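Local coordinates for ORC1-type DNA replication protein 2 (Aeropyrum pernix, PDB 1W5T) that binds DNA and ATP and takes part in regulating DNA replication, combining an AAA+ ATPase domain with a C-terminal winged-helix domain, at residues A[360-363]-A[367-370]; A[307-312]-A[335-340]. One frame throughout, in Å; residues are numbered along the deposited sequence.

Contact 1: A[360-363]-A[367-370]; sequences KHLT and LVDA
Leu-362 O takes the backbone N-H of Leu-367 at 3.2 Å (N-H...O 144°). In this winged-helix domain the bond ties the last turn of helix 352-364, by topology the recognition helix, to the start of strand 368-372, the first strand leading into the wing. Reaching five residues ahead rather than four, it holds the chain as it turns out of the helix. Val-368 divides its two methyls between neighbouring helix residues: CG1 meets Leu-362 CB at 3.8 Å, while CG2 lies 3.4 Å from Thr-363 OG1. Leu-362 CD2 and Leu-367 CD1 touch more loosely at 4.1 Å, both leucines continuing onto Leu-314 of helix 308-322, which packs against the buried side. Toward the surface, Thr-363 sets its hydroxyl beside its own backbone N (chi1 -78°), where OG1 also makes a weak bond to Leu-359 O and faces Ala-370 CB at 3.9 Å. Asp-369 points away from the helix and forms a salt bridge with Arg-385 of strand 382-386. One further polar touch joins the backbones, a CA-H...O contact from Thr-363 CA to Val-368 O at 3.5 Å.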
loop_
_atom_site.group_PDB
_atom_site.type_symbol
_atom_site.label_atom_id
_atom_site.label_comp_id
_atom_site.label_asym_id
_atom_site.label_seq_id
_atom_site.Cartn_x
_atom_site.Cartn_y
_atom_site.Cartn_z
ATOM N N LYS A 360 15.403 0.554 -17.949
ATOM C CA LYS A 360 15.204 -0.496 -16.955
ATOM C C LYS A 360 14.569 0.028 -15.675
ATOM O O LYS A 360 13.554 -0.480 -15.243
ATOM C CB LYS A 360 16.511 -1.201 -16.614
ATOM C CG LYS A 360 16.269 -2.679 -16.353
ATOM C CD LYS A 360 15.822 -3.439 -17.635
ATOM C CE LYS A 360 16.196 -4.952 -17.541
ATOM N NZ LYS A 360 16.769 -5.263 -16.176
ATOM N N HIS A 361 15.165 1.066 -15.102
ATOM C CA HIS A 361 14.675 1.637 -13.867
ATOM C C HIS A 361 13.227 2.110 -13.960
ATOM O O HIS A 361 12.448 1.870 -13.039
ATOM C CB HIS A 361 15.564 2.764 -13.405
ATOM C CG HIS A 361 15.273 3.192 -12.018
ATOM N ND1 HIS A 361 15.007 4.504 -11.685
ATOM C CD2 HIS A 361 15.144 2.474 -10.877
ATOM C CE1 HIS A 361 14.740 4.577 -10.393
ATOM N NE2 HIS A 361 14.828 3.361 -9.878
ATOM N N LEU A 362 12.879 2.779 -15.066
ATOM C CA LEU A 362 11.514 3.222 -15.322
ATOM C C LEU A 362 10.607 2.019 -15.309
ATOM O O LEU A 362 9.521 2.083 -14.752
ATOM C CB LEU A 362 11.345 3.968 -16.678
ATOM C CG LEU A 362 11.930 5.400 -16.790
ATOM C CD1 LEU A 362 11.998 5.957 -18.224
ATOM C CD2 LEU A 362 11.288 6.422 -15.835
ATOM N N THR A 363 11.062 0.923 -15.910
ATOM C CA THR A 363 10.269 -0.282 -15.974
ATOM C C THR A 363 10.026 -0.862 -14.575
ATOM O O THR A 363 8.900 -1.219 -14.225
ATOM C CB THR A 363 10.949 -1.326 -16.897
ATOM O OG1 THR A 363 10.703 -0.953 -18.257
ATOM C CG2 THR A 363 10.278 -2.685 -16.764
ATOM N N LEU A 367 6.412 2.337 -14.146
ATOM C CA LEU A 367 5.937 3.506 -14.890
ATOM C C LEU A 367 5.735 3.186 -16.369
ATOM O O LEU A 367 4.912 3.799 -17.034
ATOM C CB LEU A 367 6.896 4.694 -14.756
ATOM C CG LEU A 367 6.911 5.363 -13.391
ATOM C CD1 LEU A 367 8.059 6.357 -13.286
ATOM C CD2 LEU A 367 5.550 6.025 -13.131
ATOM N N VAL A 368 6.517 2.232 -16.870
ATOM C CA VAL A 368 6.487 1.884 -18.271
ATOM C C VAL A 368 6.500 0.374 -18.399
ATOM O O VAL A 368 7.210 -0.303 -17.660
ATOM C CB VAL A 368 7.643 2.598 -19.097
ATOM C CG1 VAL A 368 8.050 3.911 -18.492
ATOM C CG2 VAL A 368 8.865 1.734 -19.297
ATOM N N ASP A 369 5.687 -0.172 -19.299
ATOM C CA ASP A 369 5.843 -1.602 -19.627
ATOM C C ASP A 369 6.778 -1.775 -20.830
ATOM O O ASP A 369 6.809 -0.953 -21.757
ATOM C CB ASP A 369 4.518 -2.354 -19.863
ATOM C CG ASP A 369 3.386 -1.888 -18.954
ATOM O OD1 ASP A 369 3.457 -2.078 -17.720
ATOM O OD2 ASP A 369 2.359 -1.352 -19.406
ATOM N N ALA A 370 7.543 -2.857 -20.763
ATOM C CA ALA A 370 8.475 -3.268 -21.802
ATOM C C ALA A 370 8.111 -4.680 -22.266
ATOM O O ALA A 370 7.801 -5.553 -21.446
ATOM C CB ALA A 370 9.892 -3.239 -21.278
#

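Contact 2: A[307-312]-A[335-340]; sequences SIHELI and QRYEDA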
loop_
_atom_site.group_PDB
_atom_site.type_symbol
_atom_site.label_atom_id
_atom_site.label_comp_id
_atom_site.label_asym_id
_atom_site.label_seq_id
_atom_site.Cartn_x
_atom_site.Cartn_y
_atom_site.Cartn_z
ATOM N N SER A 307 16.395 11.277 -11.973
ATOM C CA SER A 307 17.251 12.137 -12.778
ATOM C C SER A 307 16.581 12.709 -14.057
ATOM O O SER A 307 15.660 12.126 -14.611
ATOM C CB SER A 307 18.528 11.379 -13.129
ATOM O OG SER A 307 18.477 10.796 -14.418
ATOM N N ILE A 308 17.049 13.870 -14.486
ATOM C CA ILE A 308 16.510 14.623 -15.623
ATOM C C ILE A 308 16.351 13.718 -16.830
ATOM O O ILE A 308 15.413 13.820 -17.602
ATOM C CB ILE A 308 17.496 15.777 -15.997
ATOM C CG1 ILE A 308 17.654 16.764 -14.850
ATOM C CG2 ILE A 308 17.049 16.516 -17.227
ATOM C CD1 ILE A 308 18.820 17.727 -15.039
ATOM N N HIS A 309 17.296 12.803 -16.953
ATOM C CA HIS A 309 17.405 11.998 -18.132
ATOM C C HIS A 309 16.379 10.898 -18.198
ATOM O O HIS A 309 15.793 10.682 -19.254
ATOM C CB HIS A 309 18.846 11.565 -18.325
ATOM C CG HIS A 309 19.649 12.608 -19.035
ATOM N ND1 HIS A 309 19.723 12.676 -20.412
ATOM C CD2 HIS A 309 20.308 13.696 -18.569
ATOM C CE1 HIS A 309 20.435 13.734 -20.761
ATOM N NE2 HIS A 309 20.803 14.368 -19.661
ATOM N N GLU A 310 16.112 10.274 -17.051
ATOM C CA GLU A 310 14.950 9.396 -16.903
ATOM C C GLU A 310 13.660 10.145 -17.188
ATOM O O GLU A 310 12.794 9.634 -17.872
ATOM C CB GLU A 310 14.874 8.772 -15.518
ATOM C CG GLU A 310 16.205 8.699 -14.806
ATOM C CD GLU A 310 16.323 7.515 -13.881
ATOM O OE1 GLU A 310 16.923 7.693 -12.819
ATOM O OE2 GLU A 310 15.831 6.421 -14.216
ATOM N N LEU A 311 13.558 11.357 -16.668
ATOM C CA LEU A 311 12.373 12.186 -16.805
ATOM C C LEU A 311 12.107 12.553 -18.281
ATOM O O LEU A 311 10.961 12.573 -18.733
ATOM C CB LEU A 311 12.560 13.449 -15.953
ATOM C CG LEU A 311 11.993 13.684 -14.545
ATOM C CD1 LEU A 311 11.437 12.452 -13.890
ATOM C CD2 LEU A 311 13.019 14.371 -13.619
ATOM N N ILE A 312 13.174 12.850 -19.025
ATOM C CA ILE A 312 13.062 13.080 -20.463
ATOM C C ILE A 312 12.512 11.843 -21.231
ATOM O O ILE A 312 11.678 11.969 -22.117
ATOM C CB ILE A 312 14.417 13.594 -21.068
ATOM C CG1 ILE A 312 14.695 15.014 -20.611
ATOM C CG2 ILE A 312 14.370 13.623 -22.576
ATOM C CD1 ILE A 312 16.159 15.260 -20.375
ATOM N N GLN A 335 16.072 7.589 -30.902
ATOM C CA GLN A 335 16.125 8.711 -31.858
ATOM C C GLN A 335 15.513 9.976 -31.253
ATOM O O GLN A 335 16.179 11.010 -31.154
ATOM C CB GLN A 335 15.386 8.360 -33.142
ATOM C CG GLN A 335 16.146 8.625 -34.412
ATOM C CD GLN A 335 15.518 7.895 -35.600
ATOM O OE1 GLN A 335 15.340 8.484 -36.684
ATOM N NE2 GLN A 335 15.165 6.613 -35.398
ATOM N N ARG A 336 14.252 9.865 -30.836
ATOM C CA ARG A 336 13.544 10.955 -30.165
ATOM C C ARG A 336 14.229 11.457 -28.895
ATOM O O ARG A 336 14.134 12.626 -28.562
ATOM C CB ARG A 336 12.119 10.530 -29.832
ATOM C CG ARG A 336 11.194 10.442 -31.039
ATOM C CD ARG A 336 9.778 10.087 -30.671
ATOM N NE ARG A 336 8.988 9.777 -31.851
ATOM C CZ ARG A 336 7.686 9.486 -31.840
ATOM N NH1 ARG A 336 7.073 9.223 -32.993
ATOM N NH2 ARG A 336 6.997 9.443 -30.694
ATOM N N TYR A 337 14.898 10.561 -28.177
ATOM C CA TYR A 337 15.586 10.912 -26.947
ATOM C C TYR A 337 16.773 11.814 -27.258
ATOM O O TYR A 337 16.957 12.842 -26.596
ATOM C CB TYR A 337 16.053 9.652 -26.193
ATOM C CG TYR A 337 17.079 9.973 -25.136
ATOM C CD1 TYR A 337 16.720 10.662 -23.986
ATOM C CD2 TYR A 337 18.418 9.635 -25.311
ATOM C CE1 TYR A 337 17.641 10.979 -23.031
ATOM C CE2 TYR A 337 19.363 9.965 -24.359
ATOM C CZ TYR A 337 18.962 10.635 -23.212
ATOM O OH TYR A 337 19.892 10.940 -22.240
ATOM N N GLU A 338 17.576 11.404 -28.243
ATOM C CA GLU A 338 18.719 12.197 -28.705
ATOM C C GLU A 338 18.241 13.538 -29.253
ATOM O O GLU A 338 18.716 14.593 -28.827
ATOM C CB GLU A 338 19.532 11.435 -29.761
ATOM C CG GLU A 338 20.385 10.305 -29.183
ATOM C CD GLU A 338 20.922 9.372 -30.255
ATOM O OE1 GLU A 338 22.046 8.861 -30.103
ATOM O OE2 GLU A 338 20.216 9.152 -31.253
ATOM N N ASP A 339 17.280 13.470 -30.171
ATOM C CA ASP A 339 16.584 14.634 -30.697
ATOM C C ASP A 339 16.117 15.534 -29.527
ATOM O O ASP A 339 16.464 16.725 -29.485
ATOM C CB ASP A 339 15.358 14.219 -31.569
ATOM C CG ASP A 339 15.730 13.695 -33.002
ATOM O OD1 ASP A 339 16.886 13.829 -33.459
ATOM O OD2 ASP A 339 14.892 13.124 -33.756
ATOM N N ALA A 340 15.364 14.966 -28.575
ATOM C CA ALA A 340 14.735 15.765 -27.518
ATOM C C ALA A 340 15.679 16.398 -26.496
ATOM O O ALA A 340 15.443 17.535 -26.089
ATOM C CB ALA A 340 13.641 14.994 -26.810
#
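His-309 and Tyr-337 meet through a single polar pair, His-309 ND1 and Tyr-337 OH, 2.5 Å apart, a short, distinctly bent hydrogen bond (135°) in which either could be the donor. The oxygen lies at the edge of the imidazole near its plane, and ND1 in turn lies at the hydroxyl-bearing edge of the phenol ring. The two rings thus meet rim to rim, centroids 5.9 Å apart and planes inclined at 69°, neither covering the other's face. Tyr-337 reaches across because its ring is carried opposite the backbone N (chi1 164°), which sends the phenol from helix 330-345 toward helix 308-322. The oxygen of this buried tyrosine has a second partner in the backbone N of Arg-350, so two bonds grip the hydroxyl and fix where the end of the side chain lies.

Alongside this polar spot, Ile-312 CG2 rests 4.0 Å from Tyr-337 CD1, oblique to the ring. Ile-313 and Leu-316, further along helix 308-322, also touch the tyrosine, and the Tyr-355 ring meets it from helix 352-364. On the far side of the same turns, Gln-335 and Asp-339 are exposed and make no contact with 307-312, while Ala-340 continues the packing onto Leu-316. At the start of helix 308-322 Ser-307 is the N-cap, its OG weakly accepting His-309 N at 3.4 Å. Such packing of helix 308-322 on helix 330-345, with helix 352-364 closing in beside them, is characteristic of the three-helix core of a winged-helix domain.

In the fold
Both contacts belong to the C-terminal winged-helix domain and lie away from the nucleotide site. The residues that touch in contact 2 are all buried, and they join two helices through side chains alone, with a histidine-tyrosine pair set among apolar groups. Contact 1 is only partly buried and is local in sequence: a backbone bond and small aliphatic contacts link a helix to the strand that follows it, with its threonine and alanine nearer the surface. Their centres are 14 Å apart, and they meet directly: His-361 ND1 probably hydrogen-bonds Glu-310 OE2 at 3.3 Å, and Leu-362 CD1 packs on Glu-310 O. Helix 308-322 is thereby shared, facing helix 330-345 in contact 2 and supporting the helix-strand junction of contact 1.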